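Local coordinates for putative ferritin-like diiron-carboxylate protein TM1526 (Thermotoga maritima, PDB 1VJX) that is of unknown function but, as a ferritin-like member of the rubrerythrin family, probably binds a diiron-carboxylate centre and may act as an oxidoreductase, at residues Leu51-Gln54 / Glu55-Ala59; Ala108-Val111 / Glu112-Ile116; Leu118-Glu121 / Leu122-Gly125; Leu146-Leu149 / Leu150-Arg154. All blocks are in the same frame, centred on the assembly; numbering follows the deposited sequence.

In the fold
All four contacts are local, each between neighbouring turns of one helix, on three long helices of a ferritin-like bundle. Interaction 1 lies on helix 43-68, interactions 2 and 3 follow one another on helix 101-125, and interaction 4 lies on helix 129-156. Every one is partly buried, with a glutamate and a histidine facing inward in interaction 1 and a buried glutamate and serine in interaction 2. Their outer sides differ: salt bridges in interactions 1 and 4, waters in 2 and 3. Packing ties 2 to 4 at several points, with I109 CG1 3.6 Å from L149 CB; interaction 1 meets 4 through L51 and L149. Interactions 3 and 4 stand furthest apart, centres about 24 Å.

Interaction 1. Residues Leu51-Gln54 / Glu55-Ala59; sequences LADQ and ERIHA
E55 begins the second half of this piece of helix 43-68 by giving its N-H to L51 O, and its CG lies 3.1 Å from that same oxygen. From there the chain bends at chi2 (-68°) and carries the carboxylate inward, close to the acids E26 and E142. R56 turns to the outer side and grips D53 side-on in a salt bridge of two hydrogen bonds, R56 NE to D53 OD1 (3.1 Å) and R56 NH2 to D53 OD2 (3.2 Å). Both carboxylate oxygens are met from above their plane, the two flat groups being 47° apart, while NH1 goes to E60. A leucine in place of R56 would probably leave the D53 carboxylate without its charged mate and free to turn. I57 runs its CG1 past D53 O at 3.7 Å. At H58, Q54 O does double duty: it accepts the backbone N-H and sits 3.3 Å above one face of the imidazole, offset toward the rim. The ring nitrogens bond elsewhere, NE2 to Q141 and ND1 to E26. E55 and H58, three residues apart and both turned inward, match the Glu-x-x-His motif of ferritin-like four-helix bundles, consistent with a diiron-carboxylate site.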
loop_
_atom_site.group_PDB
_atom_site.type_symbol
_atom_site.label_atom_id
_atom_site.label_comp_id
_atom_site.label_asym_id
_atom_site.label_seq_id
_atom_site.Cartn_x
_atom_site.Cartn_y
_atom_site.Cartn_z
ATOM N N LEU A 51 -2.621 -5.457 -9.845
ATOM C CA LEU A 51 -2.321 -4.599 -8.711
ATOM C C LEU A 51 -2.633 -5.319 -7.410
ATOM O O LEU A 51 -1.841 -5.265 -6.491
ATOM C CB LEU A 51 -3.067 -3.252 -8.819
ATOM C CG LEU A 51 -2.657 -2.325 -9.975
ATOM C CD1 LEU A 51 -3.405 -1.002 -9.951
ATOM C CD2 LEU A 51 -1.194 -2.041 -9.921
ATOM N N ALA A 52 -3.759 -6.034 -7.369
ATOM C CA ALA A 52 -4.169 -6.836 -6.201
ATOM C C ALA A 52 -3.185 -7.967 -5.872
ATOM O O ALA A 52 -2.836 -8.137 -4.719
ATOM C CB ALA A 52 -5.574 -7.393 -6.395
ATOM N N ASP A 53 -2.738 -8.722 -6.874
ATOM C CA ASP A 53 -1.763 -9.790 -6.676
ATOM C C ASP A 53 -0.439 -9.215 -6.213
ATOM O O ASP A 53 0.214 -9.782 -5.364
ATOM C CB ASP A 53 -1.541 -10.569 -7.973
ATOM C CG ASP A 53 -1.098 -12.032 -7.732
ATOM O OD1 ASP A 53 -1.883 -12.832 -7.133
ATOM O OD2 ASP A 53 0.014 -12.475 -8.120
ATOM N N GLN A 54 -0.037 -8.080 -6.782
ATOM C CA GLN A 54 1.209 -7.419 -6.366
ATOM C C GLN A 54 1.174 -6.996 -4.914
ATOM O O GLN A 54 2.140 -7.219 -4.171
ATOM C CB GLN A 54 1.502 -6.208 -7.279
ATOM C CG GLN A 54 1.927 -6.664 -8.669
ATOM C CD GLN A 54 1.878 -5.589 -9.725
ATOM O OE1 GLN A 54 1.976 -4.396 -9.428
ATOM N NE2 GLN A 54 1.746 -6.008 -10.968
ATOM N N GLU A 55 0.063 -6.368 -4.520
ATOM C CA GLU A 55 -0.155 -5.967 -3.121
ATOM C C GLU A 55 -0.121 -7.162 -2.173
ATOM O O GLU A 55 0.430 -7.068 -1.072
ATOM C CB GLU A 55 -1.495 -5.274 -2.943
ATOM C CG GLU A 55 -1.662 -3.967 -3.668
ATOM C CD GLU A 55 -0.792 -2.851 -3.124
ATOM O OE1 GLU A 55 0.356 -2.730 -3.587
ATOM O OE2 GLU A 55 -1.276 -2.081 -2.261
ATOM N N ARG A 56 -0.746 -8.255 -2.597
ATOM C CA ARG A 56 -0.679 -9.549 -1.902
ATOM C C ARG A 56 0.765 -9.931 -1.548
ATOM O O ARG A 56 1.129 -10.053 -0.354
ATOM C CB ARG A 56 -1.302 -10.636 -2.769
ATOM C CG ARG A 56 -1.456 -12.002 -2.081
ATOM C CD ARG A 56 -1.921 -13.125 -3.030
ATOM N NE ARG A 56 -1.060 -13.207 -4.212
ATOM C CZ ARG A 56 0.103 -13.861 -4.267
ATOM N NH1 ARG A 56 0.570 -14.532 -3.218
ATOM N NH2 ARG A 56 0.809 -13.863 -5.392
ATOM N N ILE A 57 1.594 -10.077 -2.582
ATOM C CA ILE A 57 3.001 -10.461 -2.425
ATOM C C ILE A 57 3.754 -9.556 -1.460
ATOM O O ILE A 57 4.545 -10.029 -0.651
ATOM C CB ILE A 57 3.688 -10.505 -3.810
ATOM C CG1 ILE A 57 3.249 -11.758 -4.559
ATOM C CG2 ILE A 57 5.232 -10.478 -3.694
ATOM C CD1 ILE A 57 3.569 -11.689 -6.051
ATOM N N HIS A 58 3.485 -8.258 -1.550
ATOM C CA HIS A 58 4.053 -7.254 -0.660
ATOM C C HIS A 58 3.709 -7.497 0.782
ATOM O O HIS A 58 4.591 -7.381 1.629
ATOM C CB HIS A 58 3.560 -5.865 -1.034
ATOM C CG HIS A 58 4.134 -5.358 -2.316
ATOM N ND1 HIS A 58 3.582 -4.311 -3.017
ATOM C CD2 HIS A 58 5.219 -5.759 -3.017
ATOM C CE1 HIS A 58 4.303 -4.095 -4.098
ATOM N NE2 HIS A 58 5.296 -4.967 -4.122
ATOM N N ALA A 59 2.436 -7.811 1.050
ATOM C CA ALA A 59 1.957 -8.112 2.401
ATOM C C ALA A 59 2.672 -9.329 2.984
ATOM O O ALA A 59 3.044 -9.327 4.134
ATOM C CB ALA A 59 0.439 -8.372 2.382
#

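Interaction 2. Residues Ala108-Val111 / Glu112-Ile116; sequences AISV and EKDSI
A108, I109 and V111 accept regular i to i+4 backbone bonds from E112, K113 and S115, whereas D114 N reaches S110 O only weakly, at 3.3 Å and 141°. The turn belongs to helix 101-125 of the ferritin-like four-helix bundle, and its faces differ sharply. Inward, E112 lays CB against A108 O and then leads its carboxylate away toward E142, beside Y33. S115, also buried, bends its hydroxyl back on its own helix: with OG beside the backbone N (chi1 -56°), it donates to V111 O at 2.9 Å. That oxygen is thus gripped twice, since S115 N also binds it, the two donors coming from opposite faces of the carbonyl plane. An alanine here would remove the hydroxyl, and V111 O would probably lose one of its two donors and have the backbone N-H alone. On the flank, I109 and K113 run alongside each other in the same direction, I109 CG2 lying 4.0 Å from K113 CE, so the far end of the lysine chain lies beside the isoleucine methyl. I109 itself packs on L146, L149 and L150 of helix 129-156. The wet side belongs to S110 and D114, whose side chains do not bond directly: OG and OD2 are 4.4 Å apart. Two waters bridge the residues instead, one to the hydroxyl and one to the backbone oxygen of S110. Water 1 donates to D114 OD2 and also bonds S110 OG at 3.2 Å; water 2 gives one proton to D114 OD1 and the other to S110 O, 2.6 Å away.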
loop_
_atom_site.group_PDB
_atom_site.type_symbol
_atom_site.label_atom_id
_atom_site.label_comp_id
_atom_site.label_asym_id
_atom_site.label_seq_id
_atom_site.Cartn_x
_atom_site.Cartn_y
_atom_site.Cartn_z
ATOM N N ALA A 108 -7.895 5.747 -5.105
ATOM C CA ALA A 108 -6.734 4.879 -5.204
ATOM C C ALA A 108 -5.477 5.675 -5.144
ATOM O O ALA A 108 -4.534 5.280 -4.517
ATOM C CB ALA A 108 -6.758 4.117 -6.508
ATOM N N ILE A 109 -5.459 6.791 -5.868
ATOM C CA ILE A 109 -4.251 7.599 -6.013
ATOM C C ILE A 109 -3.931 8.231 -4.674
ATOM O O ILE A 109 -2.780 8.267 -4.250
ATOM C CB ILE A 109 -4.440 8.620 -7.119
ATOM C CG1 ILE A 109 -4.337 7.903 -8.474
ATOM C CG2 ILE A 109 -3.408 9.731 -7.017
ATOM C CD1 ILE A 109 -4.900 8.667 -9.645
ATOM N N SER A 110 -4.970 8.675 -3.994
ATOM C CA SER A 110 -4.799 9.393 -2.749
ATOM C C SER A 110 -4.321 8.490 -1.625
ATOM O O SER A 110 -3.443 8.898 -0.889
ATOM C CB SER A 110 -6.097 10.121 -2.358
ATOM O OG SER A 110 -6.001 10.586 -1.029
ATOM N N VAL A 111 -4.879 7.279 -1.495
ATOM C CA VAL A 111 -4.406 6.357 -0.472
ATOM C C VAL A 111 -3.060 5.735 -0.837
ATOM O O VAL A 111 -2.268 5.424 0.048
ATOM C CB VAL A 111 -5.417 5.219 -0.072
ATOM C CG1 VAL A 111 -6.819 5.775 0.208
ATOM C CG2 VAL A 111 -5.474 4.166 -1.113
ATOM N N GLU A 112 -2.804 5.524 -2.123
ATOM C CA GLU A 112 -1.511 5.014 -2.534
ATOM C C GLU A 112 -0.379 6.002 -2.116
ATOM O O GLU A 112 0.612 5.615 -1.531
ATOM C CB GLU A 112 -1.496 4.770 -4.048
ATOM C CG GLU A 112 -0.184 4.224 -4.585
ATOM C CD GLU A 112 0.212 2.912 -3.914
ATOM O OE1 GLU A 112 -0.677 2.191 -3.405
ATOM O OE2 GLU A 112 1.429 2.593 -3.906
ATOM N N LYS A 113 -0.563 7.276 -2.391
ATOM C CA LYS A 113 0.361 8.270 -1.938
ATOM C C LYS A 113 0.560 8.263 -0.424
ATOM O O LYS A 113 1.682 8.467 0.040
ATOM C CB LYS A 113 -0.076 9.648 -2.462
ATOM C CG LYS A 113 0.183 9.767 -3.970
ATOM C CD LYS A 113 0.271 11.206 -4.490
ATOM C CE LYS A 113 -1.058 11.894 -4.552
ATOM N NZ LYS A 113 -1.099 12.898 -5.653
ATOM N N ASP A 114 -0.508 7.984 0.339
ATOM C CA ASP A 114 -0.438 7.972 1.795
ATOM C C ASP A 114 0.401 6.780 2.253
ATOM O O ASP A 114 1.293 6.895 3.116
ATOM C CB ASP A 114 -1.828 7.873 2.368
ATOM C CG ASP A 114 -2.613 9.186 2.320
ATOM O OD1 ASP A 114 -2.056 10.269 2.129
ATOM O OD2 ASP A 114 -3.824 9.209 2.582
ATOM N N SER A 115 0.151 5.637 1.618
ATOM C CA SER A 115 0.903 4.413 1.868
ATOM C C SER A 115 2.380 4.502 1.443
ATOM O O SER A 115 3.262 3.929 2.091
ATOM C CB SER A 115 0.220 3.288 1.134
ATOM O OG SER A 115 -1.139 3.223 1.549
ATOM N N ILE A 116 2.656 5.233 0.368
ATOM C CA ILE A 116 4.059 5.407 -0.061
ATOM C C ILE A 116 4.903 6.145 0.990
ATOM O O ILE A 116 6.026 5.726 1.302
ATOM C CB ILE A 116 4.120 6.013 -1.459
ATOM C CG1 ILE A 116 3.661 4.942 -2.445
ATOM C CG2 ILE A 116 5.542 6.480 -1.828
ATOM C CD1 ILE A 116 3.477 5.394 -3.858
HETATM O O HOH W 1 -5.751 10.907 2.110
HETATM O O HOH W 2 -2.847 11.417 -0.678
#

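Interaction 3. Residues Leu118-Glu121 / Leu122-Gly125; sequences LYYE and LKDG
Y120 and K123 stand on the same outer side of the helix, and the lysine passes the tyrosine ring with its CE 4.3 Å from CD1. K123 starts with CG anti to the backbone N (chi1 -167°), then bends at chi3 and again at chi4, which turns NZ toward a water rather than farther out. That water lies in the plane of the Y120 ring, at its edge, and links three residues. It donates to Y120 O at 3.1 Å and to D124 OD1 at 2.7 Å, while K123 NZ reaches it only weakly, at 3.4 Å. Y120 O also accepts the D124 N-H almost in line with its C=O, so the carbonyl is held by both backbone and solvent.

Y119 and L122 point away from this wet side into the bundle. L122 sets its CB against Y119 O at 3.5 Å, and the Y119 ring meets F62 with planes about 35° apart. E121 takes a course of its own, extended beyond CG, and its OE2 accepts the backbone N-H of F83. G125 N makes a weak bond to E121 O and a shorter one, 3.0 Å, to L122 O.

On this part of helix 101-125 in the four-helix bundle, K123 and D124 are thus joined through a water, weakly on the lysine side, and make no direct salt bridge, so their attraction is probably softened.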
loop_
_atom_site.group_PDB
_atom_site.type_symbol
_atom_site.label_atom_id
_atom_site.label_comp_id
_atom_site.label_asym_id
_atom_site.label_seq_id
_atom_site.Cartn_x
_atom_site.Cartn_y
_atom_site.Cartn_z
ATOM N N LEU A 118 4.349 6.179 4.085
ATOM C CA LEU A 118 4.535 5.267 5.212
ATOM C C LEU A 118 5.630 4.227 4.953
ATOM O O LEU A 118 6.404 3.862 5.850
ATOM C CB LEU A 118 3.252 4.578 5.608
ATOM C CG LEU A 118 3.621 3.487 6.670
ATOM C CD1 LEU A 118 3.445 3.987 8.095
ATOM C CD2 LEU A 118 2.904 2.243 6.419
ATOM N N TYR A 119 5.660 3.663 3.765
ATOM C CA TYR A 119 6.729 2.715 3.497
ATOM C C TYR A 119 8.099 3.397 3.485
ATOM O O TYR A 119 9.064 2.743 3.833
ATOM C CB TYR A 119 6.541 1.963 2.172
ATOM C CG TYR A 119 5.171 1.346 1.979
ATOM C CD1 TYR A 119 4.546 0.649 2.996
ATOM C CD2 TYR A 119 4.495 1.496 0.749
ATOM C CE1 TYR A 119 3.283 0.103 2.831
ATOM C CE2 TYR A 119 3.224 0.969 0.580
ATOM C CZ TYR A 119 2.633 0.262 1.628
ATOM O OH TYR A 119 1.387 -0.254 1.451
ATOM N N TYR A 120 8.198 4.663 3.039
ATOM C CA TYR A 120 9.437 5.397 3.172
ATOM C C TYR A 120 9.824 5.526 4.674
ATOM O O TYR A 120 10.961 5.314 5.051
ATOM C CB TYR A 120 9.373 6.774 2.478
ATOM C CG TYR A 120 9.732 6.765 0.984
ATOM C CD1 TYR A 120 10.987 6.335 0.546
ATOM C CD2 TYR A 120 8.834 7.221 0.012
ATOM C CE1 TYR A 120 11.338 6.333 -0.835
ATOM C CE2 TYR A 120 9.190 7.222 -1.407
ATOM C CZ TYR A 120 10.436 6.767 -1.802
ATOM O OH TYR A 120 10.811 6.753 -3.143
ATOM N N GLU A 121 8.841 5.813 5.524
ATOM C CA GLU A 121 9.084 6.002 6.945
ATOM C C GLU A 121 9.694 4.775 7.531
ATOM O O GLU A 121 10.692 4.877 8.234
ATOM C CB GLU A 121 7.807 6.428 7.674
ATOM C CG GLU A 121 7.485 7.900 7.373
ATOM C CD GLU A 121 6.102 8.367 7.829
ATOM O OE1 GLU A 121 5.185 7.530 7.945
ATOM O OE2 GLU A 121 5.936 9.587 8.077
ATOM N N LEU A 122 9.103 3.630 7.182
ATOM C CA LEU A 122 9.530 2.297 7.594
ATOM C C LEU A 122 10.956 1.968 7.170
ATOM O O LEU A 122 11.769 1.463 7.970
ATOM C CB LEU A 122 8.608 1.229 6.969
ATOM C CG LEU A 122 9.113 -0.228 7.123
ATOM C CD1 LEU A 122 9.295 -0.595 8.617
ATOM C CD2 LEU A 122 8.221 -1.250 6.411
ATOM N N LYS A 123 11.254 2.248 5.913
ATOM C CA LYS A 123 12.578 2.044 5.392
ATOM C C LYS A 123 13.660 2.797 6.160
ATOM O O LYS A 123 14.718 2.239 6.491
ATOM C CB LYS A 123 12.637 2.377 3.929
ATOM C CG LYS A 123 13.927 1.865 3.300
ATOM C CD LYS A 123 13.983 1.884 1.733
ATOM C CE LYS A 123 13.976 3.298 1.202
ATOM N NZ LYS A 123 15.320 3.920 1.334
ATOM N N ASP A 124 13.369 4.045 6.478
ATOM C CA ASP A 124 14.255 4.850 7.311
ATOM C C ASP A 124 14.461 4.288 8.719
ATOM O O ASP A 124 15.437 4.604 9.345
ATOM C CB ASP A 124 13.706 6.254 7.457
ATOM C CG ASP A 124 14.199 7.201 6.381
ATOM O OD1 ASP A 124 14.719 6.738 5.308
ATOM O OD2 ASP A 124 14.100 8.442 6.549
ATOM N N GLY A 125 13.542 3.473 9.212
ATOM C CA GLY A 125 13.606 2.950 10.592
ATOM C C GLY A 125 14.295 1.608 10.704
ATOM O O GLY A 125 14.660 1.154 11.817
HETATM O O HOH W 3 13.300 5.909 3.171
#

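Interaction 4. Residues Leu146-Leu149 / Leu150-Arg154; sequences LRKL and LEMKR
E151 is shared by two basic residues of the preceding turn, R147 and K148, in a salt-bridge network on the outer side of helix 129-156. K148 makes the shorter contact, its NZ lying 2.9 Å from E151 OE1 and approaching nearly in line with that oxygen's bond to CD. It gets there because its chain, with CG anti to the backbone N, bends at chi2 (70°) and slants across the glutamate's end. R147 runs alongside E151 instead, and its NH1 gives OE2 a weak bond of 3.1 Å; OE2 sits at the guanidinium edge, in its plane, although the carboxylate itself is turned 78° away. The arginine's other commitment is NE to E144, so it is held at two points. This is the looser, more solvent-exposed side: R147 is exposed, K148 and E151 partly so. L146 and L150 meet in a slanting apolar contact at the border with helix 101-125, L146 CG lying 4.0 Å from L150 CD1, and I109 packs on both.

The tight side is carried by L149 and M152, both buried. M152, a selenomethionine, brings its CG to 3.4 Å from K148 O and 4.1 Å from K148 CE, so the lysine's CE touches the start of the M152 chain while the selenium end leads off into the bundle.

Around the turn, L149 packs on L105, A108 and I109 of helix 101-125, and K153 NZ makes a salt bridge with D106 of that helix. M152 also touches L105, and it reaches across to I44, T47 and F48 of helix 43-68, wedging between two neighbours of the ferritin-like four-helix bundle.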
loop_
_atom_site.group_PDB
_atom_site.type_symbol
_atom_site.label_atom_id
_atom_site.label_comp_id
_atom_site.label_asym_id
_atom_site.label_seq_id
_atom_site.Cartn_x
_atom_site.Cartn_y
_atom_site.Cartn_z
ATOM N N LEU A 146 1.324 3.514 -8.698
ATOM C CA LEU A 146 0.912 4.912 -8.737
ATOM C C LEU A 146 0.972 5.528 -10.156
ATOM O O LEU A 146 0.033 6.153 -10.601
ATOM C CB LEU A 146 1.766 5.742 -7.772
ATOM C CG LEU A 146 1.376 7.219 -7.736
ATOM C CD1 LEU A 146 -0.124 7.392 -7.342
ATOM C CD2 LEU A 146 2.321 7.977 -6.832
ATOM N N ARG A 147 2.083 5.327 -10.839
ATOM C CA ARG A 147 2.231 5.775 -12.218
ATOM C C ARG A 147 1.132 5.186 -13.104
ATOM O O ARG A 147 0.603 5.874 -14.009
ATOM C CB ARG A 147 3.589 5.333 -12.734
ATOM C CG ARG A 147 3.872 5.653 -14.191
ATOM C CD ARG A 147 4.819 4.653 -14.805
ATOM N NE ARG A 147 4.151 3.349 -14.978
ATOM C CZ ARG A 147 3.361 3.055 -16.012
ATOM N NH1 ARG A 147 3.115 3.967 -16.939
ATOM N NH2 ARG A 147 2.802 1.857 -16.116
ATOM N N LYS A 148 0.795 3.913 -12.863
ATOM C CA LYS A 148 -0.245 3.237 -13.644
ATOM C C LYS A 148 -1.595 3.835 -13.360
ATOM O O LYS A 148 -2.360 4.101 -14.285
ATOM C CB LYS A 148 -0.274 1.738 -13.367
ATOM C CG LYS A 148 -1.310 0.977 -14.185
ATOM C CD LYS A 148 -0.941 0.905 -15.645
ATOM C CE LYS A 148 -2.079 0.520 -16.540
ATOM N NZ LYS A 148 -1.626 0.690 -17.976
ATOM N N LEU A 149 -1.880 4.080 -12.084
ATOM C CA LEU A 149 -3.098 4.791 -11.694
ATOM C C LEU A 149 -3.220 6.193 -12.338
ATOM O O LEU A 149 -4.286 6.592 -12.772
ATOM C CB LEU A 149 -3.193 4.889 -10.161
ATOM C CG LEU A 149 -3.293 3.588 -9.345
ATOM C CD1 LEU A 149 -3.295 3.857 -7.855
ATOM C CD2 LEU A 149 -4.532 2.797 -9.692
ATOM N N LEU A 150 -2.132 6.939 -12.412
ATOM C CA LEU A 150 -2.166 8.270 -13.019
ATOM C C LEU A 150 -2.309 8.194 -14.555
ATOM O O LEU A 150 -2.948 9.060 -15.188
ATOM C CB LEU A 150 -0.917 9.056 -12.606
ATOM C CG LEU A 150 -0.834 9.399 -11.109
ATOM C CD1 LEU A 150 0.590 9.803 -10.686
ATOM C CD2 LEU A 150 -1.847 10.528 -10.752
ATOM N N GLU A 151 -1.715 7.151 -15.136
ATOM C CA GLU A 151 -1.845 6.842 -16.563
ATOM C C GLU A 151 -3.312 6.532 -16.937
ATOM O O GLU A 151 -3.827 7.062 -17.898
ATOM C CB GLU A 151 -0.904 5.673 -16.929
ATOM C CG GLU A 151 -0.996 5.158 -18.363
ATOM C CD GLU A 151 0.143 4.198 -18.710
ATOM O OE1 GLU A 151 0.022 2.978 -18.444
ATOM O OE2 GLU A 151 1.178 4.664 -19.247
HETATM N N MSE A 152 -3.964 5.684 -16.154
HETATM C CA MSE A 152 -5.384 5.393 -16.316
HETATM C C MSE A 152 -6.252 6.636 -16.114
HETATM O O MSE A 152 -7.173 6.878 -16.890
HETATM C CB MSE A 152 -5.817 4.280 -15.357
HETATM C CG MSE A 152 -5.271 2.913 -15.703
HETATM SE SE MSE A 152 -5.632 1.589 -14.301
HETATM C CE MSE A 152 -7.536 1.212 -14.627
ATOM N N LYS A 153 -5.964 7.429 -15.085
ATOM C CA LYS A 153 -6.712 8.674 -14.881
ATOM C C LYS A 153 -6.638 9.578 -16.108
ATOM O O LYS A 153 -7.644 10.101 -16.603
ATOM C CB LYS A 153 -6.183 9.444 -13.678
ATOM C CG LYS A 153 -7.074 10.624 -13.281
ATOM C CD LYS A 153 -6.474 11.448 -12.139
ATOM C CE LYS A 153 -7.078 12.858 -12.056
ATOM N NZ LYS A 153 -8.520 12.858 -11.639
ATOM N N ARG A 154 -5.413 9.777 -16.573
ATOM C CA ARG A 154 -5.118 10.717 -17.638
ATOM C C ARG A 154 -5.753 10.263 -18.941
ATOM O O ARG A 154 -6.258 11.079 -19.702
ATOM C CB ARG A 154 -3.607 10.778 -17.791
ATOM C CG ARG A 154 -3.037 11.977 -18.521
ATOM C CD ARG A 154 -1.591 11.760 -18.944
ATOM N NE ARG A 154 -1.479 10.572 -19.801
ATOM C CZ ARG A 154 -1.527 10.583 -21.146
ATOM N NH1 ARG A 154 -1.655 11.728 -21.839
ATOM N NH2 ARG A 154 -1.440 9.428 -21.814
#